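Glucosidase (Croceicoccus marinus, PDB 5Z3K) probably hydrolyses O-glycosidic bonds as a beta-glucosidase of glycoside hydrolase family 39. Local coordinates at residues F275-N280 against S326-T331; F302-G307 against A318-D323; V11-P16 against E345-T350; D368-L373 against H430-D435. One frame throughout, in Å; residues are numbered along the deposited sequence.

Interaction 1: F275-N280 against S326-T331; sequences FEDFDN and SQNART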
loop_
_atom_site.group_PDB
_atom_site.type_symbol
_atom_site.label_atom_id
_atom_site.label_comp_id
_atom_site.label_asym_id
_atom_site.label_seq_id
_atom_site.Cartn_x
_atom_site.Cartn_y
_atom_site.Cartn_z
ATOM N N PHE A 275 11.294 2.874 16.308
ATOM C CA PHE A 275 11.924 1.817 15.535
ATOM C C PHE A 275 13.200 2.381 14.950
ATOM O O PHE A 275 13.380 3.601 14.873
ATOM C CB PHE A 275 10.999 1.317 14.421
ATOM C CG PHE A 275 10.386 2.426 13.619
ATOM C CD1 PHE A 275 11.101 3.030 12.593
ATOM C CD2 PHE A 275 9.107 2.880 13.905
ATOM C CE1 PHE A 275 10.552 4.078 11.861
ATOM C CE2 PHE A 275 8.547 3.924 13.180
ATOM C CZ PHE A 275 9.273 4.519 12.152
ATOM N N GLU A 276 14.084 1.482 14.537
ATOM C CA GLU A 276 15.228 1.873 13.737
ATOM C C GLU A 276 14.823 1.961 12.272
ATOM O O GLU A 276 14.037 1.144 11.781
ATOM C CB GLU A 276 16.381 0.881 13.900
ATOM C CG GLU A 276 16.886 0.722 15.335
ATOM C CD GLU A 276 17.637 1.949 15.848
ATOM O OE1 GLU A 276 18.113 2.766 15.030
ATOM O OE2 GLU A 276 17.756 2.088 17.084
ATOM N N ASP A 277 15.367 2.969 11.587
ATOM C CA ASP A 277 15.182 3.125 10.144
ATOM C C ASP A 277 15.466 1.818 9.399
ATOM O O ASP A 277 14.663 1.372 8.572
ATOM C CB ASP A 277 16.087 4.264 9.661
ATOM C CG ASP A 277 16.143 4.400 8.141
ATOM O OD1 ASP A 277 15.081 4.402 7.488
ATOM O OD2 ASP A 277 17.267 4.538 7.602
ATOM N N PHE A 278 16.597 1.179 9.697
ATOM C CA PHE A 278 17.019 0.040 8.888
ATOM C C PHE A 278 16.230 -1.222 9.218
ATOM O O PHE A 278 16.018 -2.052 8.328
ATOM C CB PHE A 278 18.527 -0.201 9.054
ATOM C CG PHE A 278 19.034 0.031 10.455
ATOM C CD1 PHE A 278 19.032 -0.997 11.384
ATOM C CD2 PHE A 278 19.500 1.278 10.841
ATOM C CE1 PHE A 278 19.486 -0.787 12.672
ATOM C CE2 PHE A 278 19.955 1.497 12.128
ATOM C CZ PHE A 278 19.948 0.469 13.046
ATOM N N ASP A 279 15.777 -1.371 10.470
ATOM C CA ASP A 279 14.871 -2.467 10.823
ATOM C C ASP A 279 13.577 -2.371 10.024
ATOM O O ASP A 279 13.086 -3.365 9.469
ATOM C CB ASP A 279 14.542 -2.431 12.319
ATOM C CG ASP A 279 15.716 -2.797 13.199
ATOM O OD1 ASP A 279 16.736 -3.267 12.671
ATOM O OD2 ASP A 279 15.604 -2.614 14.427
ATOM N N ASN A 280 13.007 -1.169 9.981
ATOM C CA ASN A 280 11.745 -0.933 9.291
ATOM C C ASN A 280 11.885 -1.192 7.796
ATOM O O ASN A 280 11.009 -1.809 7.183
ATOM C CB ASN A 280 11.296 0.512 9.560
ATOM C CG ASN A 280 9.829 0.761 9.200
ATOM O OD1 ASN A 280 9.387 0.453 8.093
ATOM N ND2 ASN A 280 9.076 1.338 10.136
ATOM N N SER A 326 14.310 14.229 2.700
ATOM C CA SER A 326 15.503 13.477 2.335
ATOM C C SER A 326 15.289 11.984 2.599
ATOM O O SER A 326 14.300 11.568 3.210
ATOM C CB SER A 326 16.727 14.007 3.079
ATOM O OG SER A 326 16.558 13.923 4.478
ATOM N N GLN A 327 16.247 11.178 2.137
ATOM C CA GLN A 327 16.065 9.741 1.993
ATOM C C GLN A 327 16.870 8.971 3.032
ATOM O O GLN A 327 17.744 9.510 3.724
ATOM C CB GLN A 327 16.444 9.299 0.575
ATOM C CG GLN A 327 15.398 9.718 -0.432
ATOM C CD GLN A 327 15.825 9.490 -1.848
ATOM O OE1 GLN A 327 16.412 8.456 -2.181
ATOM N NE2 GLN A 327 15.545 10.462 -2.703
ATOM N N ASN A 328 16.544 7.688 3.140
ATOM C CA ASN A 328 17.093 6.850 4.195
ATOM C C ASN A 328 16.945 5.396 3.758
ATOM O O ASN A 328 16.658 5.109 2.592
ATOM C CB ASN A 328 16.387 7.146 5.523
ATOM C CG ASN A 328 14.881 7.070 5.397
ATOM O OD1 ASN A 328 14.364 6.258 4.627
ATOM N ND2 ASN A 328 14.164 7.934 6.124
ATOM N N ALA A 329 17.123 4.471 4.702
ATOM C CA ALA A 329 17.006 3.060 4.355
ATOM C C ALA A 329 15.563 2.686 4.014
ATOM O O ALA A 329 15.330 1.860 3.122
ATOM C CB ALA A 329 17.531 2.181 5.495
ATOM N N ARG A 330 14.583 3.263 4.713
ATOM C CA ARG A 330 13.183 2.958 4.395
ATOM C C ARG A 330 12.830 3.407 2.980
ATOM O O ARG A 330 12.189 2.669 2.221
ATOM C CB ARG A 330 12.235 3.619 5.403
ATOM C CG ARG A 330 12.031 2.869 6.722
ATOM C CD ARG A 330 11.434 3.810 7.775
ATOM N NE ARG A 330 12.399 4.827 8.194
ATOM C CZ ARG A 330 12.083 5.983 8.766
ATOM N NH1 ARG A 330 10.808 6.286 9.001
ATOM N NH2 ARG A 330 13.051 6.830 9.112
ATOM N N THR A 331 13.207 4.637 2.612
ATOM C CA THR A 331 12.903 5.086 1.259
ATOM C C THR A 331 13.704 4.293 0.240
ATOM O O THR A 331 13.242 4.087 -0.887
ATOM C CB THR A 331 13.159 6.593 1.101
ATOM O OG1 THR A 331 14.541 6.890 1.317
ATOM C CG2 THR A 331 12.325 7.390 2.105
#

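Interaction 2: F302-G307 against A318-D323; sequences FRADTG and AGIFED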
loop_
_atom_site.group_PDB
_atom_site.type_symbol
_atom_site.label_atom_id
_atom_site.label_comp_id
_atom_site.label_asym_id
_atom_site.label_seq_id
_atom_site.Cartn_x
_atom_site.Cartn_y
_atom_site.Cartn_z
ATOM N N PHE A 302 1.694 2.517 3.912
ATOM C CA PHE A 302 1.412 3.712 4.706
ATOM C C PHE A 302 2.681 4.136 5.443
ATOM O O PHE A 302 3.171 3.385 6.290
ATOM C CB PHE A 302 0.292 3.409 5.705
ATOM C CG PHE A 302 -0.090 4.578 6.579
ATOM C CD1 PHE A 302 -0.853 5.617 6.069
ATOM C CD2 PHE A 302 0.310 4.634 7.905
ATOM C CE1 PHE A 302 -1.215 6.697 6.865
ATOM C CE2 PHE A 302 -0.051 5.714 8.713
ATOM C CZ PHE A 302 -0.818 6.745 8.185
ATOM N N ARG A 303 3.234 5.318 5.127
ATOM C CA ARG A 303 2.881 6.207 4.018
ATOM C C ARG A 303 4.190 6.725 3.417
ATOM O O ARG A 303 5.148 6.983 4.160
ATOM C CB ARG A 303 2.003 7.378 4.494
ATOM C CG ARG A 303 2.531 8.106 5.742
ATOM C CD ARG A 303 1.487 9.075 6.346
ATOM N NE ARG A 303 1.411 10.312 5.565
ATOM C CZ ARG A 303 0.544 11.300 5.781
ATOM N NH1 ARG A 303 -0.361 11.224 6.757
ATOM N NH2 ARG A 303 0.570 12.368 5.000
ATOM N N ALA A 304 4.245 6.871 2.087
ATOM C CA ALA A 304 5.481 7.243 1.387
ATOM C C ALA A 304 5.628 8.766 1.257
ATOM O O ALA A 304 5.746 9.330 0.163
ATOM C CB ALA A 304 5.534 6.573 0.014
ATOM N N ASP A 305 5.641 9.445 2.400
ATOM C CA ASP A 305 5.943 10.875 2.398
ATOM C C ASP A 305 6.617 11.213 3.721
ATOM O O ASP A 305 7.066 10.320 4.446
ATOM C CB ASP A 305 4.692 11.722 2.090
ATOM C CG ASP A 305 3.591 11.638 3.164
ATOM O OD1 ASP A 305 3.803 11.077 4.267
ATOM O OD2 ASP A 305 2.483 12.165 2.884
ATOM N N THR A 306 6.724 12.513 4.023
ATOM C CA THR A 306 7.364 12.924 5.273
ATOM C C THR A 306 6.505 12.666 6.495
ATOM O O THR A 306 6.976 12.889 7.614
ATOM C CB THR A 306 7.727 14.404 5.245
ATOM O OG1 THR A 306 6.526 15.193 5.295
ATOM C CG2 THR A 306 8.527 14.716 3.988
ATOM N N GLY A 307 5.273 12.198 6.321
ATOM C CA GLY A 307 4.388 12.011 7.442
ATOM C C GLY A 307 3.672 13.259 7.880
ATOM O O GLY A 307 2.877 13.192 8.824
ATOM N N ALA A 318 4.880 7.039 10.709
ATOM C CA ALA A 318 4.758 6.108 9.594
ATOM C C ALA A 318 5.217 6.717 8.269
ATOM O O ALA A 318 5.459 5.970 7.314
ATOM C CB ALA A 318 3.309 5.623 9.470
ATOM N N GLY A 319 5.359 8.038 8.190
ATOM C CA GLY A 319 5.944 8.652 7.005
ATOM C C GLY A 319 7.410 8.261 6.886
ATOM O O GLY A 319 8.206 8.544 7.798
ATOM N N ILE A 320 7.785 7.600 5.785
ATOM C CA ILE A 320 9.117 7.003 5.728
ATOM C C ILE A 320 10.207 7.992 5.334
ATOM O O ILE A 320 11.387 7.714 5.570
ATOM C CB ILE A 320 9.174 5.784 4.785
ATOM C CG1 ILE A 320 8.753 6.158 3.353
ATOM C CG2 ILE A 320 8.323 4.651 5.353
ATOM C CD1 ILE A 320 8.975 5.025 2.341
ATOM N N PHE A 321 9.861 9.138 4.754
ATOM C CA PHE A 321 10.874 10.132 4.428
ATOM C C PHE A 321 11.233 10.960 5.658
ATOM O O PHE A 321 10.450 11.089 6.597
ATOM C CB PHE A 321 10.382 11.074 3.326
ATOM C CG PHE A 321 10.266 10.423 1.978
ATOM C CD1 PHE A 321 9.184 9.599 1.682
ATOM C CD2 PHE A 321 11.216 10.661 0.997
ATOM C CE1 PHE A 321 9.086 8.992 0.436
ATOM C CE2 PHE A 321 11.123 10.060 -0.251
ATOM C CZ PHE A 321 10.059 9.227 -0.532
ATOM N N GLU A 322 12.429 11.550 5.635
ATOM C CA GLU A 322 12.767 12.503 6.684
ATOM C C GLU A 322 11.867 13.730 6.585
ATOM O O GLU A 322 11.293 14.018 5.534
ATOM C CB GLU A 322 14.234 12.932 6.576
ATOM C CG GLU A 322 15.219 11.776 6.674
ATOM C CD GLU A 322 15.202 11.118 8.033
ATOM O OE1 GLU A 322 15.185 11.830 9.057
ATOM O OE2 GLU A 322 15.222 9.879 8.087
ATOM N N ASP A 323 11.784 14.478 7.695
ATOM C CA ASP A 323 10.953 15.684 7.740
ATOM C C ASP A 323 11.193 16.606 6.544
ATOM O O ASP A 323 10.258 17.251 6.049
ATOM C CB ASP A 323 11.200 16.438 9.051
ATOM C CG ASP A 323 10.666 15.698 10.270
ATOM O OD1 ASP A 323 10.082 14.600 10.119
ATOM O OD2 ASP A 323 10.831 16.215 11.398
HETATM O O HOH W 1 5.623 3.257 7.584
HETATM O O HOH W 2 7.544 17.405 6.638
#

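Interaction 3: V11-P16 against E345-T350; sequences VNAGEP and ERLAIT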
loop_
_atom_site.group_PDB
_atom_site.type_symbol
_atom_site.label_atom_id
_atom_site.label_comp_id
_atom_site.label_asym_id
_atom_site.label_seq_id
_atom_site.Cartn_x
_atom_site.Cartn_y
_atom_site.Cartn_z
ATOM N N VAL A 11 18.427 -18.867 -8.923
ATOM C CA VAL A 11 17.401 -18.296 -9.786
ATOM C C VAL A 11 17.564 -18.875 -11.183
ATOM O O VAL A 11 18.684 -18.959 -11.696
ATOM C CB VAL A 11 17.508 -16.761 -9.836
ATOM C CG1 VAL A 11 16.692 -16.191 -11.005
ATOM C CG2 VAL A 11 17.074 -16.159 -8.513
ATOM N N ASN A 12 16.456 -19.289 -11.789
ATOM C CA ASN A 12 16.420 -19.618 -13.211
ATOM C C ASN A 12 15.858 -18.401 -13.935
ATOM O O ASN A 12 14.657 -18.129 -13.857
ATOM C CB ASN A 12 15.568 -20.860 -13.489
ATOM C CG ASN A 12 15.709 -21.352 -14.930
ATOM O OD1 ASN A 12 15.923 -20.559 -15.850
ATOM N ND2 ASN A 12 15.581 -22.667 -15.131
ATOM N N ALA A 13 16.722 -17.684 -14.649
ATOM C CA ALA A 13 16.349 -16.437 -15.306
ATOM C C ALA A 13 15.753 -16.637 -16.696
ATOM O O ALA A 13 15.385 -15.653 -17.342
ATOM C CB ALA A 13 17.567 -15.511 -15.395
ATOM N N GLY A 14 15.610 -17.875 -17.155
ATOM C CA GLY A 14 15.208 -18.126 -18.524
ATOM C C GLY A 14 13.780 -18.584 -18.701
ATOM O O GLY A 14 13.336 -18.788 -19.833
ATOM N N GLU A 15 13.052 -18.767 -17.606
ATOM C CA GLU A 15 11.665 -19.175 -17.757
ATOM C C GLU A 15 10.789 -18.570 -16.670
ATOM O O GLU A 15 11.044 -18.751 -15.468
ATOM C CB GLU A 15 11.544 -20.690 -17.738
ATOM C CG GLU A 15 12.132 -21.333 -16.508
ATOM C CD GLU A 15 12.244 -22.827 -16.664
ATOM O OE1 GLU A 15 12.271 -23.293 -17.826
ATOM O OE2 GLU A 15 12.301 -23.525 -15.626
ATOM N N PRO A 16 9.739 -17.863 -17.049
ATOM C CA PRO A 16 8.843 -17.312 -16.036
ATOM C C PRO A 16 8.047 -18.418 -15.363
ATOM O O PRO A 16 7.653 -19.400 -15.999
ATOM C CB PRO A 16 7.940 -16.369 -16.838
ATOM C CG PRO A 16 7.960 -16.904 -18.216
ATOM C CD PRO A 16 9.287 -17.572 -18.421
ATOM N N GLU A 345 7.386 -10.675 -15.477
ATOM C CA GLU A 345 7.503 -12.124 -15.441
ATOM C C GLU A 345 8.244 -12.494 -14.164
ATOM O O GLU A 345 9.421 -12.165 -14.004
ATOM C CB GLU A 345 8.202 -12.624 -16.701
ATOM C CG GLU A 345 7.340 -12.367 -17.940
ATOM C CD GLU A 345 7.955 -12.868 -19.230
ATOM O OE1 GLU A 345 7.222 -12.927 -20.241
ATOM O OE2 GLU A 345 9.162 -13.193 -19.242
ATOM N N ARG A 346 7.543 -13.147 -13.240
ATOM C CA ARG A 346 8.195 -13.598 -12.024
ATOM C C ARG A 346 9.076 -14.798 -12.339
ATOM O O ARG A 346 8.706 -15.662 -13.136
ATOM C CB ARG A 346 7.157 -13.969 -10.964
ATOM C CG ARG A 346 7.760 -14.341 -9.621
ATOM C CD ARG A 346 6.688 -14.315 -8.562
ATOM N NE ARG A 346 7.151 -14.819 -7.277
ATOM C CZ ARG A 346 6.333 -15.233 -6.324
ATOM N NH1 ARG A 346 5.017 -15.204 -6.522
ATOM N NH2 ARG A 346 6.821 -15.678 -5.177
ATOM N N LEU A 347 10.253 -14.830 -11.720
ATOM C CA LEU A 347 11.235 -15.886 -11.909
ATOM C C LEU A 347 11.323 -16.724 -10.647
ATOM O O LEU A 347 11.060 -16.233 -9.550
ATOM C CB LEU A 347 12.615 -15.292 -12.234
ATOM C CG LEU A 347 12.699 -14.524 -13.553
ATOM C CD1 LEU A 347 14.049 -13.806 -13.688
ATOM C CD2 LEU A 347 12.439 -15.438 -14.747
ATOM N N ALA A 348 11.702 -17.993 -10.805
ATOM C CA ALA A 348 11.853 -18.871 -9.650
ATOM C C ALA A 348 13.122 -18.528 -8.884
ATOM O O ALA A 348 14.213 -18.514 -9.462
ATOM C CB ALA A 348 11.908 -20.333 -10.095
ATOM N N ILE A 349 12.991 -18.268 -7.580
ATOM C CA ILE A 349 14.140 -18.174 -6.682
ATOM C C ILE A 349 13.927 -19.153 -5.531
ATOM O O ILE A 349 12.851 -19.192 -4.913
ATOM C CB ILE A 349 14.395 -16.739 -6.162
ATOM C CG1 ILE A 349 15.635 -16.710 -5.255
ATOM C CG2 ILE A 349 13.160 -16.158 -5.455
ATOM C CD1 ILE A 349 16.255 -15.314 -5.099
ATOM N N THR A 350 14.939 -19.974 -5.282
ATOM C CA THR A 350 14.871 -21.044 -4.302
ATOM C C THR A 350 15.924 -20.823 -3.230
ATOM O O THR A 350 17.071 -20.469 -3.531
ATOM C CB THR A 350 15.075 -22.394 -5.002
ATOM O OG1 THR A 350 13.935 -22.657 -5.835
ATOM C CG2 THR A 350 15.261 -23.528 -3.992
HETATM O O HOH W 3 12.316 -19.177 -13.274
#

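Interaction 4: D368-L373 against H430-D435; sequences DTIRIL and HLPWGD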
loop_
_atom_site.group_PDB
_atom_site.type_symbol
_atom_site.label_atom_id
_atom_site.label_comp_id
_atom_site.label_asym_id
_atom_site.label_seq_id
_atom_site.Cartn_x
_atom_site.Cartn_y
_atom_site.Cartn_z
ATOM N N ASP A 368 15.316 -7.863 -20.939
ATOM C CA ASP A 368 16.698 -7.392 -20.842
ATOM C C ASP A 368 17.138 -7.066 -19.416
ATOM O O ASP A 368 18.302 -6.705 -19.211
ATOM C CB ASP A 368 16.888 -6.142 -21.714
ATOM C CG ASP A 368 17.114 -6.478 -23.180
ATOM O OD1 ASP A 368 17.484 -7.638 -23.476
ATOM O OD2 ASP A 368 16.920 -5.578 -24.027
ATOM N N THR A 369 16.251 -7.171 -18.432
ATOM C CA THR A 369 16.578 -6.797 -17.060
ATOM C C THR A 369 16.036 -7.860 -16.114
ATOM O O THR A 369 14.832 -8.125 -16.119
ATOM C CB THR A 369 15.989 -5.425 -16.702
ATOM O OG1 THR A 369 16.523 -4.417 -17.575
ATOM C CG2 THR A 369 16.304 -5.068 -15.255
ATOM N N ILE A 370 16.918 -8.458 -15.310
ATOM C CA ILE A 370 16.537 -9.357 -14.213
ATOM C C ILE A 370 16.709 -8.607 -12.897
ATOM O O ILE A 370 17.745 -7.963 -12.686
ATOM C CB ILE A 370 17.414 -10.625 -14.201
ATOM C CG1 ILE A 370 17.642 -11.189 -15.618
ATOM C CG2 ILE A 370 16.905 -11.639 -13.168
ATOM C CD1 ILE A 370 16.424 -11.702 -16.291
ATOM N N ARG A 371 15.725 -8.711 -11.992
ATOM C CA ARG A 371 15.816 -8.093 -10.668
ATOM C C ARG A 371 15.648 -9.148 -9.584
ATOM O O ARG A 371 14.669 -9.900 -9.599
ATOM C CB ARG A 371 14.766 -7.000 -10.484
ATOM C CG ARG A 371 15.023 -5.800 -11.368
ATOM C CD ARG A 371 14.076 -4.625 -11.103
ATOM N NE ARG A 371 14.509 -3.518 -11.947
ATOM C CZ ARG A 371 13.720 -2.801 -12.738
ATOM N NH1 ARG A 371 12.411 -3.036 -12.793
ATOM N NH2 ARG A 371 14.255 -1.829 -13.468
ATOM N N ILE A 372 16.582 -9.184 -8.636
ATOM C CA ILE A 372 16.535 -10.136 -7.525
ATOM C C ILE A 372 16.597 -9.339 -6.232
ATOM O O ILE A 372 17.607 -8.681 -5.943
ATOM C CB ILE A 372 17.661 -11.180 -7.582
ATOM C CG1 ILE A 372 17.602 -11.994 -8.882
ATOM C CG2 ILE A 372 17.554 -12.099 -6.367
ATOM C CD1 ILE A 372 18.781 -11.716 -9.840
ATOM N N LEU A 373 15.515 -9.386 -5.465
ATOM C CA LEU A 373 15.354 -8.609 -4.246
ATOM C C LEU A 373 15.515 -9.535 -3.051
ATOM O O LEU A 373 14.914 -10.610 -3.024
ATOM C CB LEU A 373 13.972 -7.954 -4.222
ATOM C CG LEU A 373 13.658 -7.144 -2.971
ATOM C CD1 LEU A 373 14.478 -5.832 -2.982
ATOM C CD2 LEU A 373 12.188 -6.837 -2.909
ATOM N N HIS A 430 20.833 -19.500 -16.893
ATOM C CA HIS A 430 19.985 -19.376 -18.077
ATOM C C HIS A 430 19.542 -17.934 -18.330
ATOM O O HIS A 430 18.366 -17.668 -18.590
ATOM C CB HIS A 430 18.768 -20.296 -17.967
ATOM C CG HIS A 430 19.124 -21.734 -17.779
ATOM N ND1 HIS A 430 19.651 -22.507 -18.791
ATOM C CD2 HIS A 430 19.046 -22.537 -16.692
ATOM C CE1 HIS A 430 19.870 -23.730 -18.339
ATOM N NE2 HIS A 430 19.514 -23.774 -17.068
ATOM N N LEU A 431 20.489 -16.999 -18.265
ATOM C CA LEU A 431 20.166 -15.621 -18.609
ATOM C C LEU A 431 19.522 -15.605 -19.993
ATOM O O LEU A 431 20.029 -16.270 -20.909
ATOM C CB LEU A 431 21.406 -14.727 -18.583
ATOM C CG LEU A 431 21.984 -14.454 -17.191
ATOM C CD1 LEU A 431 23.281 -13.645 -17.259
ATOM C CD2 LEU A 431 20.965 -13.752 -16.317
ATOM N N PRO A 432 18.381 -14.925 -20.168
ATOM C CA PRO A 432 17.535 -15.206 -21.341
ATOM C C PRO A 432 18.090 -14.673 -22.642
ATOM O O PRO A 432 17.694 -15.161 -23.709
ATOM C CB PRO A 432 16.201 -14.533 -20.987
ATOM C CG PRO A 432 16.564 -13.441 -20.024
ATOM C CD PRO A 432 17.770 -13.948 -19.252
ATOM N N TRP A 433 18.981 -13.691 -22.599
ATOM C CA TRP A 433 19.610 -13.169 -23.803
ATOM C C TRP A 433 20.867 -13.945 -24.183
ATOM O O TRP A 433 21.559 -13.554 -25.131
ATOM C CB TRP A 433 19.942 -11.686 -23.612
ATOM C CG TRP A 433 20.749 -11.452 -22.388
ATOM C CD1 TRP A 433 22.087 -11.644 -22.244
ATOM C CD2 TRP A 433 20.268 -10.992 -21.117
ATOM N NE1 TRP A 433 22.478 -11.330 -20.961
ATOM C CE2 TRP A 433 21.376 -10.930 -20.249
ATOM C CE3 TRP A 433 19.012 -10.629 -20.633
ATOM C CZ2 TRP A 433 21.265 -10.527 -18.921
ATOM C CZ3 TRP A 433 18.903 -10.215 -19.318
ATOM C CH2 TRP A 433 20.020 -10.166 -18.479
ATOM N N GLY A 434 21.180 -15.015 -23.467
ATOM C CA GLY A 434 22.277 -15.884 -23.832
ATOM C C GLY A 434 23.543 -15.626 -23.039
ATOM O O GLY A 434 23.535 -15.080 -21.933
ATOM N N ASP A 435 24.664 -16.032 -23.635
ATOM C CA ASP A 435 25.942 -16.043 -22.939
ATOM C C ASP A 435 26.823 -14.851 -23.304
ATOM O O ASP A 435 28.033 -14.884 -23.055
ATOM C CB ASP A 435 26.673 -17.361 -23.205
ATOM C CG ASP A 435 27.065 -17.543 -24.660
ATOM O OD1 ASP A 435 26.876 -16.611 -25.475
ATOM O OD2 ASP A 435 27.573 -18.635 -24.992
#

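Interaction 1: F275-N280 against S326-T331
D277 OD1 is gripped twice by R330, which gives it the backbone N at 3.0 Å and the side-chain NE at 2.8 Å. The bond from NE is nearly straight (171°), lies in the guanidinium plane and uses the anti lone pair of OD1; joining opposite charges, it is also a salt bridge, although carboxylate and guanidinium planes stand 70° apart. The other oxygen, D277 OD2, turns its syn lone pair to A329 N at 2.9 Å. Aspartate suits the place because CG, anti to the backbone N (chi1 172°), carries the short acid across from the start of helix 277-291 to the opening amides of helix 329-341, whose dipole would probably favour its charge. With D277 cut back to an alanine, A329 N would probably lose its acceptor and R330 NE its near counter-charge, leaving the guanidinium freer to turn. R330, bent at chi3, lays its CD 3.7 Å from N280 CG. F275 CE1 comes over one face of the guanidinium, 3.6 Å from R330 NH1, while the arginine sits at the edge of the F275 ring. A329 is small enough for its methyl to meet F278 CB. At the start of the same helix, N328 OD1 accepts from T331 N, and T331 OG1 accepts from N328 N: a capping box that starts helix 329-341, here joined to the first turn of another helix of the TIM barrel.

Interaction 2: F302-G307 against A318-D323
T306, F321 and A318 carry most of this contact, each meeting the opposite loop in its own way. T306 sets its methyl CG2 3.2 Å from E322 O, while its hydroxyl OG1 shares a water with D323 O; threonine supplies both an apolar and a polar branch. F321 lies obliquely against the backbone of 304-306, with CE1 3.4 Å from A304 O, and its amide donates to D305 O, entering from above the carbonyl plane. A318 brings its methyl to 3.4 Å from F302 CE2, and A318 O accepts from R303 N while a second water bridges it to F302 O. Between these residues R303 O takes the amide of I320 at 3.2 Å, almost along the C=O axis. G319 must be glycine, since a beta carbon would run into T306, G307 and D305 O. R303, its CG close to G319 CA, bends at chi3 (-78°) and holds D305 side-on, NE to OD1 at 2.8 Å and NH2 to OD2 at 2.9 Å. D305 OD1 also accepts from G307 N, an Asx turn. A methionine in place of R303 would probably leave the buried carboxylate of D305 short of its counter-charge and freer to turn. The loop 302-307 follows barrel strand 298-301, with a cis peptide before R303; F302 and R303 lie against strand 25-27, A304 and I320 pack on F334 of helix 329-341, and F321 rests on T331 of the same helix.

Interaction 3: V11-P16 against E345-T350
E345 lies side by side with P16, their CB atoms 3.8 Å apart and both side chains pointing the same way; its carboxylate pairs beyond with R363 of strand 357-363. R346 starts its side chain away from segment 11-16 and reaches a salt bridge with D293, but its carbonyl O receives the CA-H of P16, with CA at 3.3 Å. R346 also shares a backbone hydrogen bond with I17, the residue after P16. L347 reaches into the corner of segment 11-16: CD2 stands 3.6 Å from N12 O and also near E15 O, and CD1 meets A13 CA. The branched tip of a leucine is suited to filling the inside of that bend. At A348 the O accepts from V11 CA-H and, weakly, from N12 N at 3.3 Å. The A348 N is instead satisfied by a water that donates to both N12 O and E15 O, standing in for a direct bond between A348 N and N12 O, where the chain turns its corner at 14 and 15. I349, with CG1 anti to its backbone N (chi1 -179°), sets CB, CG1 and CD1 each 3.6 Å from V11 CG2. V11 and I349 form an antiparallel non-hydrogen-bonded pair. The N-terminal strand 6-13 thus joins a sheet otherwise built from strands following the barrel, consistent with the accessory beta-sandwich of GH39 enzymes.

Interaction 4: D368-L373 against H430-D435
I370 is the centre of the first shell, facing three residues of the 430-435 turn at once. Its CG1 lies 3.9 Å from W433 CH2, and the two side chains cross obliquely. CD1 of I370 comes end-on to the proline ring, 4.0 Å from P432 CD, and the same CG1 reaches L431 CD2 at 4.3 Å. Isoleucine suits the place because its CG1-CD1 arm touches indole, proline and leucine, while its CG2 branch meets L347. The indole also extends along the chain to D368, whose carbonyl O stands 3.6 Å from W433 CZ3.

The next shell fixes these groups. W433 holds CG between its backbone N and carbonyl carbon (chi1 54°), the crowded position, which folds the indole back so that P432 CD and L431 CB lie over one of its faces. Residues 431 to 434 make a type I turn closed by G434 N to L431 O at 3.1 Å, and the backbone angles of G434 call for glycine. Proline, with its fixed phi, fits the second position of such a turn. On the strand side D368 is tied by a salt bridge to R482, against which W433 also packs, and the backbone of I370 is bonded to I480 of strand 474-482. A13 of strand 6-13 touches both I370 and L431.

No hydrogen bond or salt bridge joins the two segments, so the turn is held to the strand by apolar contact, with one backbone carbonyl against the indole, and by fit of shape; the polar ties of the strand, to R482 and I480, lie outside the contact.

How the interactions relate
Interactions 1 and 2 belong to the barrel, interactions 3 and 4 to the nine-stranded sheet beside it. Interaction 2 is the buried one; the other three are partly buried. Interactions 1 and 2 meet directly, because N328 ND2 probably bonds to I320 O and E322 OE2 and T331 packs on F321, so both bear on the start of helix 329-341. Interactions 3 and 4 share their sheet, with L347 against I370 and I349 against I372. Chemistry follows place: charge at the helix starts of interaction 1, backbone bonds and water between the loops of interaction 2, sparse strand bonds in interaction 3, and contact without a hydrogen bond, mostly apolar, in interaction 4.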